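Local coordinates for protein PrgX (Enterococcus faecalis, PDB 2AWI) that acts as the receptor for the peptide sex pheromone cCF10 and probably binds DNA as a repressor in the regulation of conjugation, at residues Gly76-Leu81 with Phe96-Pro101; Asp90-Asn95 with Leu114-Ile119. The protein carries 1 engineered substitution. All blocks are in the same frame, centred on the assembly; numbering follows the deposited sequence.

In the fold
Interactions 1 and 2 lie side by side in the helical part of the chain, their centres about 8 Å apart. Both use helix 92-102: interaction 1 joins it to helix 74-87, and interaction 2 joins it to helix 107-122. The segments alternate along the chain, so three successive helices are packed together. Tyr116 is the main bridge between the two contacts. Its OH lies 3.5 Å from CG1 of Ile99, and its CB lies 3.5 Å from CD1 of Phe96. Interaction 1 is led by a salt bridge, and interaction 2 is mainly aromatic and apolar. No other chain of the assembly touches either contact.

Interaction 1 of 2, residues Gly76-Leu81 with Phe96-Pro101; sequences GKEKLL and FQRIEP
Glu78 of helix 74-87 and Ile99 of helix 92-102 mark the nearest backbone approach, with the short helix axes 12.3 Å apart and their directions at 123°. The backbones are well separated, and long side chains span the gap. The motif is a side-on bidentate salt bridge between two successive helices in the helical part of the chain, with segment 96-101 falling in the TPR-type family region. Glu78 and Arg98 reach for each other from opposite directions. Arg98 NE donates to Glu78 OE2 at 2.9 Å. Arg98 NH2 donates to Glu78 OE1 at 3.0 Å, and this bond is almost straight at 172°. Each carboxylate oxygen uses its syn lone pair. The carboxylate and guanidinium planes are only 16° apart, so the two bonds together restrain the rotation of both groups. Arg98 leaves its helix with CG anti to the backbone N and then bends at chi3, which turns the NE edge toward the acid.

Apolar groups border the pair. Ile99 places CD1 3.5 Å from Glu78 OE1 and also touches the carboxylate carbon. On the helix 107-122 side, Ile112 packs on Glu78. The acid is therefore buried among hydrocarbon, which probably strengthens its pairing with Arg98. Leu81 crosses Arg98 at about a right angle, and its CD2 methyl rests 3.4 Å from NH2.

Interaction 2 of 2, residues Asp90-Asn95 with Leu114-Ile119; sequences DLFDKN and LGYISI
The backbone oxygen of Tyr116 meets the edge of the Phe92 ring, with CE1 3.3 Å from Tyr116 O. The oxygen lies near the ring plane, so it faces the rim of C-H groups and not the pi cloud. CZ of Phe92 is the next ring atom, 3.9 Å from the same Tyr116 O. Phe92 gets there with CG anti to its backbone N (chi1 -179°), which carries the ring across to helix 107-122.

The two aromatic side chains slide past each other in opposite directions. Phe92 CE1 touches Tyr116 CB at 4.0 Å, and the CD1 corner of Phe92 also approaches CD2 of the tyrosine ring. One turn further along helix 107-122, Ile119 adds its CG2 methyl, 4.0 Å from Phe92 CD1. The CD1-CE1 edge of Phe92 thus meets both the stem of Tyr116 and the Ile119 methyl. The phenylalanine also stacks on Phe96 of its own helix.

Tyr116 extends the opposite way, toward Asn95. The CB of Asn95 sits at the edge of the tyrosine ring, 3.5 Å from OH and 3.8 Å from CE2 of Tyr116. Ile85 of helix 74-87 touches both Asn95 and Tyr116, while Ile125 and Val127 pack on Phe92. Helices 92-102 and 107-122 run roughly antiparallel here. Such aromatic and aliphatic packing inside a helical hairpin is consistent with the TPR-like, all-helical architecture to which this part of PrgX is assigned.

Interaction 1 of 2, residues Gly76-Leu81 with Phe96-Pro101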
loop_
_atom_site.group_PDB
_atom_site.type_symbol
_atom_site.label_atom_id
_atom_site.label_comp_id
_atom_site.label_asym_id
_atom_site.label_seq_id
_atom_site.Cartn_x
_atom_site.Cartn_y
_atom_site.Cartn_z
ATOM N N GLY A 76 -5.687 -45.582 17.528
ATOM C CA GLY A 76 -6.458 -44.471 17.003
ATOM C C GLY A 76 -7.388 -43.962 18.090
ATOM O O GLY A 76 -7.542 -42.753 18.281
ATOM N N LYS A 77 -8.006 -44.893 18.809
ATOM C CA LYS A 77 -8.913 -44.541 19.891
ATOM C C LYS A 77 -8.178 -43.628 20.871
ATOM O O LYS A 77 -8.686 -42.572 21.252
ATOM C CB LYS A 77 -9.380 -45.802 20.621
ATOM C CG LYS A 77 -10.037 -46.838 19.726
ATOM C CD LYS A 77 -10.232 -48.160 20.464
ATOM C CE LYS A 77 -10.754 -49.250 19.532
ATOM N NZ LYS A 77 -10.797 -50.596 20.179
ATOM N N GLU A 78 -6.975 -44.047 21.261
ATOM C CA GLU A 78 -6.144 -43.297 22.200
ATOM C C GLU A 78 -5.762 -41.913 21.689
ATOM O O GLU A 78 -5.981 -40.915 22.374
ATOM C CB GLU A 78 -4.871 -44.088 22.523
ATOM C CG GLU A 78 -5.119 -45.405 23.249
ATOM C CD GLU A 78 -5.549 -45.207 24.689
ATOM O OE1 GLU A 78 -5.849 -44.057 25.070
ATOM O OE2 GLU A 78 -5.592 -46.201 25.442
ATOM N N LYS A 79 -5.188 -41.849 20.491
ATOM C CA LYS A 79 -4.777 -40.568 19.924
ATOM C C LYS A 79 -5.979 -39.637 19.788
ATOM O O LYS A 79 -5.842 -38.415 19.835
ATOM C CB LYS A 79 -4.101 -40.771 18.560
ATOM C CG LYS A 79 -3.383 -39.526 18.027
ATOM C CD LYS A 79 -2.576 -39.822 16.758
ATOM C CE LYS A 79 -1.246 -40.520 17.053
ATOM N NZ LYS A 79 -0.199 -39.592 17.579
ATOM N N LEU A 80 -7.159 -40.229 19.631
ATOM C CA LEU A 80 -8.396 -39.467 19.497
ATOM C C LEU A 80 -8.785 -38.924 20.871
ATOM O O LEU A 80 -9.182 -37.768 21.015
ATOM C CB LEU A 80 -9.504 -40.381 18.950
ATOM C CG LEU A 80 -10.881 -39.820 18.574
ATOM C CD1 LEU A 80 -11.651 -39.399 19.821
ATOM C CD2 LEU A 80 -10.706 -38.652 17.618
ATOM N N LEU A 81 -8.648 -39.776 21.877
ATOM C CA LEU A 81 -8.979 -39.435 23.252
ATOM C C LEU A 81 -8.310 -38.148 23.739
ATOM O O LEU A 81 -8.840 -37.461 24.613
ATOM C CB LEU A 81 -8.595 -40.608 24.159
ATOM C CG LEU A 81 -9.215 -40.731 25.552
ATOM C CD1 LEU A 81 -10.723 -40.582 25.464
ATOM C CD2 LEU A 81 -8.852 -42.092 26.144
ATOM N N PHE A 96 -3.969 -40.904 31.884
ATOM C CA PHE A 96 -2.523 -40.734 31.884
ATOM C C PHE A 96 -1.854 -41.888 32.614
ATOM O O PHE A 96 -0.708 -42.228 32.327
ATOM C CB PHE A 96 -2.146 -39.416 32.557
ATOM C CG PHE A 96 -0.676 -39.116 32.526
ATOM C CD1 PHE A 96 -0.025 -38.889 31.317
ATOM C CD2 PHE A 96 0.060 -39.060 33.709
ATOM C CE1 PHE A 96 1.345 -38.608 31.285
ATOM C CE2 PHE A 96 1.423 -38.781 33.692
ATOM C CZ PHE A 96 2.070 -38.555 32.480
ATOM N N GLN A 97 -2.571 -42.488 33.558
ATOM C CA GLN A 97 -2.026 -43.605 34.324
ATOM C C GLN A 97 -1.997 -44.877 33.491
ATOM O O GLN A 97 -1.349 -45.855 33.859
ATOM C CB GLN A 97 -2.854 -43.843 35.591
ATOM C CG GLN A 97 -2.858 -42.672 36.561
ATOM C CD GLN A 97 -3.641 -42.967 37.830
ATOM O OE1 GLN A 97 -3.824 -42.092 38.678
ATOM N NE2 GLN A 97 -4.105 -44.205 37.966
ATOM N N ARG A 98 -2.707 -44.859 32.369
ATOM C CA ARG A 98 -2.754 -46.013 31.481
ATOM C C ARG A 98 -1.729 -45.833 30.365
ATOM O O ARG A 98 -1.036 -46.772 29.979
ATOM C CB ARG A 98 -4.153 -46.161 30.874
ATOM C CG ARG A 98 -4.277 -47.326 29.898
ATOM C CD ARG A 98 -5.647 -47.390 29.211
ATOM N NE ARG A 98 -5.919 -46.229 28.360
ATOM C CZ ARG A 98 -6.580 -45.144 28.753
ATOM N NH1 ARG A 98 -7.049 -45.063 29.991
ATOM N NH2 ARG A 98 -6.770 -44.136 27.910
ATOM N N ILE A 99 -1.635 -44.608 29.866
ATOM C CA ILE A 99 -0.723 -44.272 28.783
ATOM C C ILE A 99 0.740 -44.211 29.211
ATOM O O ILE A 99 1.599 -44.823 28.577
ATOM C CB ILE A 99 -1.103 -42.907 28.151
ATOM C CG1 ILE A 99 -2.510 -42.982 27.544
ATOM C CG2 ILE A 99 -0.082 -42.515 27.095
ATOM C CD1 ILE A 99 -2.654 -43.993 26.424
ATOM N N GLU A 100 1.011 -43.466 30.281
ATOM C CA GLU A 100 2.371 -43.286 30.797
ATOM C C GLU A 100 3.199 -44.571 30.757
ATOM O O GLU A 100 4.309 -44.585 30.227
ATOM C CB GLU A 100 2.320 -42.727 32.225
ATOM C CG GLU A 100 3.611 -42.085 32.723
ATOM C CD GLU A 100 4.722 -43.092 32.965
ATOM O OE1 GLU A 100 4.466 -44.104 33.654
ATOM O OE2 GLU A 100 5.854 -42.868 32.479
ATOM N N PRO A 101 2.665 -45.672 31.309
ATOM C CA PRO A 101 3.367 -46.960 31.326
ATOM C C PRO A 101 3.600 -47.553 29.942
ATOM O O PRO A 101 4.575 -48.266 29.727
ATOM C CB PRO A 101 2.443 -47.845 32.158
ATOM C CG PRO A 101 1.765 -46.872 33.067
ATOM C CD PRO A 101 1.442 -45.746 32.125
#

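Interaction 2 of 2, residues Asp90-Asn95 with Leu114-Ile119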
loop_
_atom_site.group_PDB
_atom_site.type_symbol
_atom_site.label_atom_id
_atom_site.label_comp_id
_atom_site.label_asym_id
_atom_site.label_seq_id
_atom_site.Cartn_x
_atom_site.Cartn_y
_atom_site.Cartn_z
ATOM N N ASP A 90 -10.264 -33.327 33.665
ATOM C CA ASP A 90 -10.553 -34.191 34.808
ATOM C C ASP A 90 -10.299 -35.633 34.395
ATOM O O ASP A 90 -10.086 -36.513 35.232
ATOM C CB ASP A 90 -12.009 -34.031 35.261
ATOM C CG ASP A 90 -12.519 -35.242 36.035
ATOM O OD1 ASP A 90 -12.842 -36.269 35.395
ATOM O OD2 ASP A 90 -12.590 -35.174 37.282
ATOM N N LEU A 91 -10.315 -35.859 33.086
ATOM C CA LEU A 91 -10.100 -37.181 32.518
ATOM C C LEU A 91 -8.614 -37.527 32.475
ATOM O O LEU A 91 -8.233 -38.697 32.526
ATOM C CB LEU A 91 -10.679 -37.225 31.103
ATOM C CG LEU A 91 -12.124 -36.739 30.960
ATOM C CD1 LEU A 91 -12.477 -36.608 29.480
ATOM C CD2 LEU A 91 -13.065 -37.704 31.673
ATOM N N PHE A 92 -7.785 -36.492 32.377
ATOM C CA PHE A 92 -6.335 -36.632 32.313
ATOM C C PHE A 92 -5.801 -37.758 33.203
ATOM O O PHE A 92 -5.495 -38.858 32.737
ATOM C CB PHE A 92 -5.688 -35.305 32.720
ATOM C CG PHE A 92 -4.190 -35.312 32.669
ATOM C CD1 PHE A 92 -3.520 -35.165 31.460
ATOM C CD2 PHE A 92 -3.444 -35.456 33.838
ATOM C CE1 PHE A 92 -2.130 -35.160 31.415
ATOM C CE2 PHE A 92 -2.056 -35.453 33.803
ATOM C CZ PHE A 92 -1.396 -35.304 32.589
ATOM N N ASP A 93 -5.704 -37.451 34.490
ATOM C CA ASP A 93 -5.208 -38.359 35.513
ATOM C C ASP A 93 -5.386 -39.854 35.260
ATOM O O ASP A 93 -4.409 -40.583 35.086
ATOM C CB ASP A 93 -5.858 -38.001 36.848
ATOM C CG ASP A 93 -4.940 -38.229 38.022
ATOM O OD1 ASP A 93 -4.508 -39.383 38.226
ATOM O OD2 ASP A 93 -4.648 -37.250 38.739
ATOM N N LYS A 94 -6.635 -40.308 35.245
ATOM C CA LYS A 94 -6.935 -41.726 35.060
ATOM C C LYS A 94 -6.450 -42.312 33.738
ATOM O O LYS A 94 -6.032 -43.471 33.682
ATOM C CB LYS A 94 -8.440 -41.957 35.215
ATOM C CG LYS A 94 -8.814 -43.377 35.601
ATOM C CD LYS A 94 -10.236 -43.433 36.135
ATOM C CE LYS A 94 -10.575 -44.811 36.680
ATOM N NZ LYS A 94 -11.921 -44.839 37.323
ATOM N N ASN A 95 -6.509 -41.518 32.676
ATOM C CA ASN A 95 -6.067 -41.977 31.366
ATOM C C ASN A 95 -4.552 -41.934 31.281
ATOM O O ASN A 95 -3.927 -42.815 30.692
ATOM C CB ASN A 95 -6.674 -41.105 30.271
ATOM C CG ASN A 95 -8.123 -41.444 29.998
ATOM O OD1 ASN A 95 -8.924 -40.571 29.665
ATOM N ND2 ASN A 95 -8.465 -42.721 30.125
ATOM N N LEU A 114 3.412 -37.858 24.696
ATOM C CA LEU A 114 3.816 -36.452 24.674
ATOM C C LEU A 114 2.578 -35.568 24.529
ATOM O O LEU A 114 2.610 -34.373 24.839
ATOM C CB LEU A 114 4.790 -36.187 23.516
ATOM C CG LEU A 114 6.142 -36.909 23.593
ATOM C CD1 LEU A 114 6.954 -36.650 22.323
ATOM C CD2 LEU A 114 6.901 -36.442 24.834
ATOM N N GLY A 115 1.492 -36.171 24.047
ATOM C CA GLY A 115 0.245 -35.446 23.892
ATOM C C GLY A 115 -0.310 -35.122 25.267
ATOM O O GLY A 115 -0.889 -34.053 25.489
ATOM N N TYR A 116 -0.132 -36.053 26.198
ATOM C CA TYR A 116 -0.589 -35.854 27.568
ATOM C C TYR A 116 0.317 -34.857 28.289
ATOM O O TYR A 116 -0.157 -34.026 29.064
ATOM C CB TYR A 116 -0.600 -37.177 28.333
ATOM C CG TYR A 116 -1.771 -38.079 28.012
ATOM C CD1 TYR A 116 -1.921 -38.647 26.746
ATOM C CD2 TYR A 116 -2.725 -38.376 28.985
ATOM C CE1 TYR A 116 -2.996 -39.495 26.460
ATOM C CE2 TYR A 116 -3.800 -39.217 28.712
ATOM C CZ TYR A 116 -3.931 -39.774 27.451
ATOM O OH TYR A 116 -4.996 -40.605 27.197
ATOM N N ILE A 117 1.618 -34.937 28.035
ATOM C CA ILE A 117 2.558 -34.023 28.674
ATOM C C ILE A 117 2.214 -32.597 28.285
ATOM O O ILE A 117 2.251 -31.689 29.114
ATOM C CB ILE A 117 4.012 -34.320 28.256
ATOM C CG1 ILE A 117 4.408 -35.716 28.736
ATOM C CG2 ILE A 117 4.955 -33.269 28.842
ATOM C CD1 ILE A 117 4.323 -35.898 30.239
ATOM N N SER A 118 1.877 -32.409 27.015
ATOM C CA SER A 118 1.515 -31.096 26.504
ATOM C C SER A 118 0.309 -30.571 27.275
ATOM O O SER A 118 0.310 -29.438 27.754
ATOM C CB SER A 118 1.176 -31.197 25.020
ATOM O OG SER A 118 0.888 -29.922 24.481
ATOM N N ILE A 119 -0.719 -31.407 27.389
ATOM C CA ILE A 119 -1.940 -31.045 28.105
ATOM C C ILE A 119 -1.618 -30.603 29.531
ATOM O O ILE A 119 -2.064 -29.546 29.974
ATOM C CB ILE A 119 -2.931 -32.238 28.154
ATOM C CG1 ILE A 119 -3.549 -32.466 26.771
ATOM C CG2 ILE A 119 -4.014 -31.975 29.180
ATOM C CD1 ILE A 119 -4.332 -33.757 26.659
#